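Transcriptional activator PlcR protein (Bacillus thuringiensis, PDB 3U3W) activates transcription of virulence genes when bound to the quorum-sensing peptide PapR, probably contacting DNA through its helix-turn-helix domain. Local coordinates at residues Tyr69-Ile72 with Glu73-Lys76; Gln88-Tyr91 with Lys92-Tyr95; Ala162-Tyr165 with Ala166-Tyr170; Glu193-Val196 with Lys197-Asn201. All blocks are in the same frame, centred on the assembly; numbering follows the deposited sequence. Where two conformers were deposited one is given.

Overall arrangement
The four contacts are local and follow one another along the chain. Contact 1 runs from the loop after helix 61-65 into the start of helix 72-87, about 16 Å from the bound DNA at the nearest atoms. Contact 2 lies beyond the far end of the same helix, at the start of helix 91-102, its centre about 22 Å from that of contact 1. Contact 3 closes helix 153-167, and contact 4 lies within helix 192-208; their centres are about 16 Å apart, and Asn163 packs on Asn201 between them. Contacts 2, 3 and 4 all belong to the all-helical RNPP C-terminal region, and each has residues touching the bound peptide, whereas contact 1 is nearest the DNA.

Contact 1. Residues Tyr69-Ile72 with Glu73-Lys76; sequences YSDI and ERKK
Asp71 and Arg74 form the charged part of this helix start. OD2 of Asp71 takes a short salt-bridging hydrogen bond of 2.5 Å from NE of Arg74, with a weak second one from NH2. The oxygen lies at the guanidinium edge, near its plane, but NE meets the carboxylate from above, the two planes being 46° apart. A bend at chi3 (74°) folds the arginine back toward the aspartate. Among the backbone acceptors, Ser70 O receives the ammonium NZ of Lys75 at 2.9 Å, while Asp71 O takes the amide N of Lys75 at 3.0 Å. The lysine side chain, extended beyond CG, runs back alongside the chain to reach Ser70. Ile72 O accepts N of Lys76 at 3.1 Å. Beyond the segments, Lys75 NZ also bonds His108, whose ring stacks on Tyr69, and Arg74 forms a second salt bridge with Glu101. Asp71 occupies the N-cap position of helix 72-87 with a positive phi of 68°, yet its carboxylate makes no capping bond. Its charge is paired instead with Arg74; the two acids, Asp71 and Glu101, probably offset the nearby charge of Lys104 as well.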
# COMPACT_ATOMS: atom_id res chain seq x y z
N TYR A 69 14.88 -18.85 0.75
CA TYR A 69 14.42 -19.48 -0.49
C TYR A 69 14.78 -18.67 -1.74
O TYR A 69 15.04 -17.46 -1.67
CB TYR A 69 12.91 -19.79 -0.43
CG TYR A 69 12.52 -20.54 0.84
CD1 TYR A 69 12.71 -21.91 0.95
CD2 TYR A 69 11.98 -19.86 1.93
CE1 TYR A 69 12.37 -22.60 2.12
CE2 TYR A 69 11.63 -20.53 3.09
CZ TYR A 69 11.83 -21.90 3.18
OH TYR A 69 11.49 -22.58 4.33
N SER A 70 14.80 -19.36 -2.88
CA SER A 70 15.31 -18.80 -4.12
C SER A 70 14.21 -18.20 -5.00
O SER A 70 13.02 -18.44 -4.77
CB SER A 70 16.05 -19.88 -4.91
OG SER A 70 17.12 -20.42 -4.15
N ASP A 71 14.63 -17.42 -5.99
CA ASP A 71 13.76 -17.00 -7.07
C ASP A 71 12.66 -16.03 -6.58
O ASP A 71 11.55 -15.99 -7.12
CB ASP A 71 13.15 -18.24 -7.74
CG ASP A 71 12.98 -18.07 -9.23
OD1 ASP A 71 13.44 -17.05 -9.78
OD2 ASP A 71 12.39 -18.98 -9.85
N ILE A 72 13.01 -15.24 -5.57
CA ILE A 72 12.07 -14.38 -4.86
C ILE A 72 11.41 -13.30 -5.73
O ILE A 72 10.24 -12.97 -5.52
CB ILE A 72 12.74 -13.72 -3.62
CG1 ILE A 72 13.15 -14.79 -2.59
CG2 ILE A 72 11.82 -12.68 -3.00
CD1 ILE A 72 11.97 -15.58 -1.97
N GLU A 73 12.13 -12.74 -6.68
CA GLU A 73 11.55 -11.70 -7.52
C GLU A 73 10.47 -12.29 -8.42
O GLU A 73 9.39 -11.74 -8.55
CB GLU A 73 12.62 -10.99 -8.37
CG GLU A 73 12.07 -10.01 -9.41
CD GLU A 73 11.30 -8.85 -8.79
OE1 GLU A 73 11.47 -8.58 -7.58
OE2 GLU A 73 10.52 -8.19 -9.52
N ARG A 74 10.77 -13.43 -9.02
CA ARG A 74 9.81 -14.09 -9.89
C ARG A 74 8.57 -14.52 -9.07
O ARG A 74 7.43 -14.34 -9.50
CB ARG A 74 10.47 -15.28 -10.61
CG ARG A 74 9.51 -16.06 -11.50
CD ARG A 74 10.12 -17.38 -11.99
NE ARG A 74 10.19 -18.41 -10.95
CZ ARG A 74 9.20 -19.23 -10.65
NH1 ARG A 74 8.03 -19.14 -11.28
NH2 ARG A 74 9.36 -20.15 -9.69
N LYS A 75 8.80 -15.07 -7.88
CA LYS A 75 7.68 -15.50 -7.06
C LYS A 75 6.74 -14.34 -6.72
O LYS A 75 5.52 -14.49 -6.73
CB LYS A 75 8.17 -16.24 -5.80
CG LYS A 75 8.80 -17.60 -6.12
CD LYS A 75 9.24 -18.34 -4.88
CE LYS A 75 10.02 -19.60 -5.24
NZ LYS A 75 10.74 -20.15 -4.05
N LYS A 76 7.31 -13.17 -6.47
CA LYS A 76 6.51 -12.02 -6.11
C LYS A 76 5.65 -11.50 -7.27
O LYS A 76 4.49 -11.12 -7.07
CB LYS A 76 7.39 -10.92 -5.51
CG LYS A 76 8.13 -11.38 -4.26
CD LYS A 76 8.25 -10.26 -3.23
CE LYS A 76 9.04 -9.08 -3.77
NZ LYS A 76 9.11 -7.97 -2.78

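Contact 2. Residues Gln88-Tyr91 with Lys92-Tyr95; sequences QKRY and KEIY
Arg90 grips Glu93 side-on with two nitrogens, one to each carboxylate oxygen. NE gives its hydrogen to OE2 of Glu93 at 2.7 Å and NH2 gives one to OE1 at 3.0 Å, so both acidic oxygens are served by one guanidinium. The carboxylate comes to the guanidinium edge, close to its plane, but is itself twisted by 53°: OE2 is approached from above the carboxylate, and OE1 on its syn side but tilted 31° from that plane. A third donor of the same group, NH1, is taken by OE1 of Gln88 at 2.6 Å, the oxygen lying somewhat off the guanidinium plane. Arg90 is bent at chi3 (58°), which swings the flat group toward both partners.

The backbone here joins helix 72-87 to helix 91-102, the turn itself lying within the range of the RNPP C-terminal family. Lys89, with positive phi, ends helix 72-87 in a Schellman motif, and Arg90 follows as the N-cap of helix 91-102 and the centre of an inverse gamma turn. Arg90 O then accepts N of Ile94 at 3.1 Å, with CG1 of Ile94 also lying against it, and Tyr91 O accepts N of Tyr95 at 2.9 Å. Between side chains, CD1 of Tyr91 approaches CD1 of Ile94 at 4.3 Å, obliquely to the ring. Tyr91 packs on Val121 and Val125 of helix 109-125 and on an aromatic side chain of the bound peptide. Lys89 NZ is shared among the carbonyls of Cys86 and Lys87, the hydroxyl of Tyr275 and a salt bridge to an acidic side chain of that peptide.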
# COMPACT_ATOMS: atom_id res chain seq x y z
N GLN A 88 -10.12 -10.19 -11.07
CA GLN A 88 -10.90 -10.21 -12.30
C GLN A 88 -11.80 -11.46 -12.45
O GLN A 88 -12.54 -11.57 -13.43
CB GLN A 88 -9.96 -10.04 -13.49
CG GLN A 88 -8.86 -9.01 -13.23
CD GLN A 88 -7.98 -8.74 -14.45
OE1 GLN A 88 -7.78 -9.60 -15.29
NE2 GLN A 88 -7.47 -7.51 -14.54
N LYS A 89 -11.77 -12.37 -11.48
CA LYS A 89 -12.58 -13.60 -11.54
C LYS A 89 -12.17 -14.53 -12.69
O LYS A 89 -12.97 -15.28 -13.23
CB LYS A 89 -14.09 -13.30 -11.63
CG LYS A 89 -14.62 -12.38 -10.53
CD LYS A 89 -14.38 -12.97 -9.15
CE LYS A 89 -14.58 -11.93 -8.05
NZ LYS A 89 -13.45 -10.97 -7.99
N ARG A 90 -10.90 -14.46 -13.07
CA ARG A 90 -10.39 -15.33 -14.12
C ARG A 90 -9.88 -16.65 -13.53
O ARG A 90 -8.67 -16.92 -13.46
CB ARG A 90 -9.37 -14.57 -14.96
CG ARG A 90 -10.05 -13.47 -15.78
CD ARG A 90 -9.11 -12.37 -16.27
NE ARG A 90 -8.04 -12.91 -17.10
CZ ARG A 90 -7.04 -12.20 -17.61
NH1 ARG A 90 -6.96 -10.89 -17.38
NH2 ARG A 90 -6.10 -12.80 -18.35
N TYR A 91 -10.82 -17.49 -13.11
CA TYR A 91 -10.50 -18.67 -12.33
C TYR A 91 -9.91 -19.83 -13.13
O TYR A 91 -9.06 -20.57 -12.62
CB TYR A 91 -11.71 -19.11 -11.50
CG TYR A 91 -12.00 -18.14 -10.36
CD1 TYR A 91 -11.15 -18.05 -9.25
CD2 TYR A 91 -13.12 -17.30 -10.40
CE1 TYR A 91 -11.41 -17.18 -8.21
CE2 TYR A 91 -13.39 -16.42 -9.36
CZ TYR A 91 -12.53 -16.36 -8.27
OH TYR A 91 -12.79 -15.48 -7.25
N LYS A 92 -10.35 -19.97 -14.38
CA LYS A 92 -9.73 -20.92 -15.30
C LYS A 92 -8.21 -20.68 -15.39
O LYS A 92 -7.40 -21.58 -15.13
CB LYS A 92 -10.35 -20.82 -16.70
CG LYS A 92 -10.94 -22.13 -17.24
CD LYS A 92 -9.93 -23.30 -17.22
CE LYS A 92 -10.55 -24.61 -17.73
NZ LYS A 92 -9.64 -25.80 -17.55
N GLU A 93 -7.83 -19.45 -15.74
CA GLU A 93 -6.42 -19.13 -15.88
C GLU A 93 -5.65 -19.33 -14.59
O GLU A 93 -4.56 -19.88 -14.59
CB GLU A 93 -6.24 -17.71 -16.38
CG GLU A 93 -7.43 -17.23 -17.15
CD GLU A 93 -7.12 -16.02 -17.98
OE1 GLU A 93 -5.92 -15.76 -18.21
OE2 GLU A 93 -8.08 -15.33 -18.40
N ILE A 94 -6.22 -18.88 -13.48
CA ILE A 94 -5.59 -19.12 -12.19
C ILE A 94 -5.33 -20.60 -11.98
O ILE A 94 -4.25 -21.01 -11.56
CB ILE A 94 -6.47 -18.60 -11.05
CG1 ILE A 94 -6.63 -17.08 -11.20
CG2 ILE A 94 -5.89 -19.02 -9.68
CD1 ILE A 94 -7.31 -16.37 -10.03
N TYR A 95 -6.35 -21.39 -12.28
CA TYR A 95 -6.28 -22.84 -12.13
C TYR A 95 -5.12 -23.44 -12.92
O TYR A 95 -4.32 -24.22 -12.39
CB TYR A 95 -7.62 -23.46 -12.55
CG TYR A 95 -7.66 -24.96 -12.47
CD1 TYR A 95 -7.93 -25.61 -11.27
CD2 TYR A 95 -7.43 -25.73 -13.61
CE1 TYR A 95 -7.97 -26.98 -11.19
CE2 TYR A 95 -7.47 -27.12 -13.54
CZ TYR A 95 -7.74 -27.73 -12.33
OH TYR A 95 -7.76 -29.10 -12.28

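Contact 3. Residues Ala162-Tyr165 with Ala166-Tyr170; sequences ANIY and AENGY
At the turn from helix 153-167 into helix 171-187, Asn168 and Tyr170 reach back to the carbonyls of Ile164 and Tyr165. The side-chain amide of Asn168 binds Ile164 O: ND2 reaches it at 2.7 Å in a nearly straight bond (174°), with the oxygen in the amide plane, and the backbone N of Asn168 adds a weak bond to the same oxygen. The two side chains run alongside each other in one direction, with CG2 of Ile164 3.7 Å from ND2 of Asn168. This amide also bonds the hydroxyl of Tyr124, which in turn holds OE2 of Glu167.

One residue further along, Tyr165 O takes N of Asn168 at 3.3 Å, from above the carbonyl plane, and weakly N of Tyr170 at 3.0 Å. Gly169 sits between these two donors with a positive phi of 89°, turning the chain so that Tyr170 can reach back, and Tyr170 becomes the N-cap of helix 171-187. CB of Tyr170 also packs against CD1 of Tyr165 at 3.9 Å, while the two aromatic side chains diverge, the hydroxyl of Tyr165 bonding Lys139 and that of Tyr170 bonding Tyr131. Earlier in the helix, Ala162 O and Asn163 O accept the amide N atoms of Ala166 and Glu167, each at 3.0 Å. Asn163, Ile164, Ala166 and Glu167 line the peptide site, each packing on an aromatic side chain of the bound peptide, and Asn163 ND2 adds a weak hydrogen bond to the peptide backbone.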
# COMPACT_ATOMS: atom_id res chain seq x y z
N ALA A 162 -14.88 -18.51 4.93
CA ALA A 162 -16.12 -17.84 5.32
C ALA A 162 -17.05 -17.55 4.12
O ALA A 162 -18.28 -17.65 4.25
CB ALA A 162 -15.80 -16.56 6.07
N ASN A 163 -16.47 -17.20 2.98
CA ASN A 163 -17.21 -16.98 1.74
C ASN A 163 -17.94 -18.24 1.30
O ASN A 163 -19.04 -18.17 0.77
CB ASN A 163 -16.28 -16.56 0.59
CG ASN A 163 -15.82 -15.11 0.69
OD1 ASN A 163 -16.35 -14.32 1.46
ND2 ASN A 163 -14.83 -14.75 -0.12
N ILE A 164 -17.29 -19.38 1.47
CA ILE A 164 -17.81 -20.63 0.95
C ILE A 164 -18.95 -21.15 1.82
O ILE A 164 -19.98 -21.58 1.29
CB ILE A 164 -16.70 -21.67 0.77
CG1 ILE A 164 -15.71 -21.18 -0.29
CG2 ILE A 164 -17.29 -23.03 0.38
CD1 ILE A 164 -14.46 -22.01 -0.39
N TYR A 165 -18.78 -21.10 3.14
CA TYR A 165 -19.89 -21.33 4.08
C TYR A 165 -21.06 -20.45 3.69
O TYR A 165 -22.21 -20.91 3.59
CB TYR A 165 -19.48 -20.99 5.52
CG TYR A 165 -18.73 -22.08 6.25
CD1 TYR A 165 -19.15 -23.40 6.19
CD2 TYR A 165 -17.61 -21.78 7.03
CE1 TYR A 165 -18.47 -24.41 6.87
CE2 TYR A 165 -16.92 -22.77 7.71
CZ TYR A 165 -17.36 -24.09 7.63
OH TYR A 165 -16.69 -25.10 8.30
N ALA A 166 -20.78 -19.17 3.44
CA ALA A 166 -21.87 -18.23 3.26
C ALA A 166 -22.66 -18.47 1.98
O ALA A 166 -23.87 -18.33 1.95
CB ALA A 166 -21.38 -16.78 3.35
N GLU A 167 -21.98 -18.82 0.90
CA GLU A 167 -22.72 -18.96 -0.34
C GLU A 167 -23.32 -20.36 -0.54
O GLU A 167 -24.00 -20.62 -1.52
CB GLU A 167 -21.88 -18.50 -1.53
CG GLU A 167 -20.78 -19.41 -1.97
CD GLU A 167 -20.15 -18.91 -3.26
OE1 GLU A 167 -20.67 -17.92 -3.83
OE2 GLU A 167 -19.14 -19.49 -3.70
N ASN A 168 -23.08 -21.23 0.44
CA ASN A 168 -23.69 -22.55 0.46
C ASN A 168 -24.69 -22.74 1.62
O ASN A 168 -24.87 -23.86 2.14
CB ASN A 168 -22.61 -23.64 0.48
CG ASN A 168 -21.82 -23.69 -0.82
OD1 ASN A 168 -22.19 -24.40 -1.76
ND2 ASN A 168 -20.74 -22.92 -0.88
N GLY A 169 -25.34 -21.66 2.04
CA GLY A 169 -26.41 -21.73 3.03
C GLY A 169 -26.03 -21.65 4.50
O GLY A 169 -26.90 -21.42 5.36
N TYR A 170 -24.75 -21.83 4.81
CA TYR A 170 -24.26 -21.76 6.19
C TYR A 170 -23.98 -20.32 6.66
O TYR A 170 -22.88 -20.01 7.12
CB TYR A 170 -23.02 -22.63 6.34
CG TYR A 170 -23.32 -24.08 6.11
CD1 TYR A 170 -23.73 -24.89 7.16
CD2 TYR A 170 -23.24 -24.64 4.84
CE1 TYR A 170 -24.03 -26.22 6.96
CE2 TYR A 170 -23.53 -25.97 4.62
CZ TYR A 170 -23.93 -26.76 5.69
OH TYR A 170 -24.23 -28.09 5.49

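Contact 4. Residues Glu193-Val196 with Lys197-Asn201; sequences EFDV and KVRYN
CG2 of Val198 lies over one face of the Phe194 ring, a CH-pi contact 3.7 Å from the ring centroid and 17° off its normal. The methyl is offset toward the rim and comes closest to CZ of Phe194, at 3.5 Å. A quarter-turn round the helix, OD2 of Asp195 accepts NE of Arg199 at 3.0 Å in a salt bridge, the oxygen being met nearly in line with its C-O bond. These two side chains run side by side, and the arginine is extended from CG to NE, which carries its nitrogen level with the carboxylate.

Both pairs are spaced four residues apart on helix 192-208, whose backbone fixes their phase: Val198 N gives to Phe194 O at 2.8 Å, and Arg199 N to Asp195 O at 3.0 Å. CD of Lys197 brushes the same phenyl ring obliquely, while its NZ leads off to a salt bridge with the backbone of the bound peptide. Further out, Phe194 meets Tyr156 of helix 153-167 edge-to-face, and NH1 of Arg199 bonds Gln218 on helix 212-228. Asn201, on the following turn, gives ND2 to Asn159 and to the peptide backbone.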
# COMPACT_ATOMS: atom_id res chain seq x y z
N GLU A 193 -7.19 -2.35 3.04
CA GLU A 193 -7.81 -2.98 1.87
C GLU A 193 -8.47 -4.32 2.21
O GLU A 193 -9.60 -4.56 1.82
CB GLU A 193 -6.84 -3.15 0.72
CG GLU A 193 -6.80 -1.96 -0.23
CD GLU A 193 -5.59 -1.99 -1.15
OE1 GLU A 193 -4.60 -2.70 -0.82
OE2 GLU A 193 -5.62 -1.30 -2.19
N PHE A 194 -7.76 -5.16 2.97
CA PHE A 194 -8.34 -6.44 3.38
C PHE A 194 -9.60 -6.25 4.26
O PHE A 194 -10.61 -6.91 4.05
CB PHE A 194 -7.32 -7.34 4.08
CG PHE A 194 -7.84 -8.71 4.38
CD1 PHE A 194 -8.39 -9.49 3.37
CD2 PHE A 194 -7.80 -9.23 5.67
CE1 PHE A 194 -8.88 -10.76 3.64
CE2 PHE A 194 -8.29 -10.50 5.96
CZ PHE A 194 -8.83 -11.26 4.95
N ASP A 195 -9.51 -5.35 5.22
CA ASP A 195 -10.63 -4.94 6.06
C ASP A 195 -11.85 -4.61 5.20
O ASP A 195 -12.97 -5.03 5.50
CB ASP A 195 -10.21 -3.71 6.87
CG ASP A 195 -11.04 -3.50 8.14
OD1 ASP A 195 -10.51 -3.76 9.24
OD2 ASP A 195 -12.21 -3.04 8.05
N VAL A 196 -11.63 -3.86 4.12
CA VAL A 196 -12.72 -3.46 3.25
C VAL A 196 -13.31 -4.69 2.58
O VAL A 196 -14.53 -4.81 2.42
CB VAL A 196 -12.27 -2.45 2.16
CG1 VAL A 196 -13.32 -2.32 1.08
CG2 VAL A 196 -11.97 -1.10 2.77
N LYS A 197 -12.44 -5.60 2.17
CA LYS A 197 -12.88 -6.78 1.48
C LYS A 197 -13.72 -7.68 2.41
O LYS A 197 -14.79 -8.16 2.02
CB LYS A 197 -11.68 -7.54 0.92
CG LYS A 197 -12.07 -8.89 0.36
CD LYS A 197 -10.87 -9.75 0.05
CE LYS A 197 -10.15 -9.28 -1.20
NZ LYS A 197 -9.04 -10.19 -1.55
N VAL A 198 -13.22 -7.92 3.62
CA VAL A 198 -13.95 -8.71 4.61
C VAL A 198 -15.30 -8.09 4.94
O VAL A 198 -16.30 -8.80 5.02
CB VAL A 198 -13.17 -8.91 5.94
CG1 VAL A 198 -13.99 -9.76 6.92
CG2 VAL A 198 -11.82 -9.54 5.70
N ARG A 199 -15.34 -6.78 5.15
CA ARG A 199 -16.63 -6.13 5.43
C ARG A 199 -17.62 -6.30 4.28
O ARG A 199 -18.83 -6.44 4.49
CB ARG A 199 -16.48 -4.66 5.80
CG ARG A 199 -15.78 -4.45 7.11
CD ARG A 199 -15.86 -3.00 7.58
NE ARG A 199 -15.08 -2.86 8.81
CZ ARG A 199 -15.56 -3.08 10.03
NH1 ARG A 199 -16.84 -3.45 10.21
NH2 ARG A 199 -14.76 -2.94 11.08
N TYR A 200 -17.10 -6.32 3.06
CA TYR A 200 -17.96 -6.48 1.90
C TYR A 200 -18.59 -7.87 1.85
O TYR A 200 -19.78 -8.00 1.56
CB TYR A 200 -17.18 -6.25 0.63
CG TYR A 200 -17.95 -6.54 -0.63
CD1 TYR A 200 -18.94 -5.68 -1.08
CD2 TYR A 200 -17.66 -7.67 -1.39
CE1 TYR A 200 -19.64 -5.94 -2.24
CE2 TYR A 200 -18.35 -7.94 -2.56
CZ TYR A 200 -19.33 -7.07 -2.99
OH TYR A 200 -20.00 -7.33 -4.16
N ASN A 201 -17.78 -8.89 2.12
CA ASN A 201 -18.23 -10.28 2.05
C ASN A 201 -19.21 -10.49 3.18
O ASN A 201 -20.28 -11.05 2.99
CB ASN A 201 -17.05 -11.25 2.16
CG ASN A 201 -16.16 -11.27 0.91
OD1 ASN A 201 -16.63 -11.05 -0.22
ND2 ASN A 201 -14.86 -11.54 1.11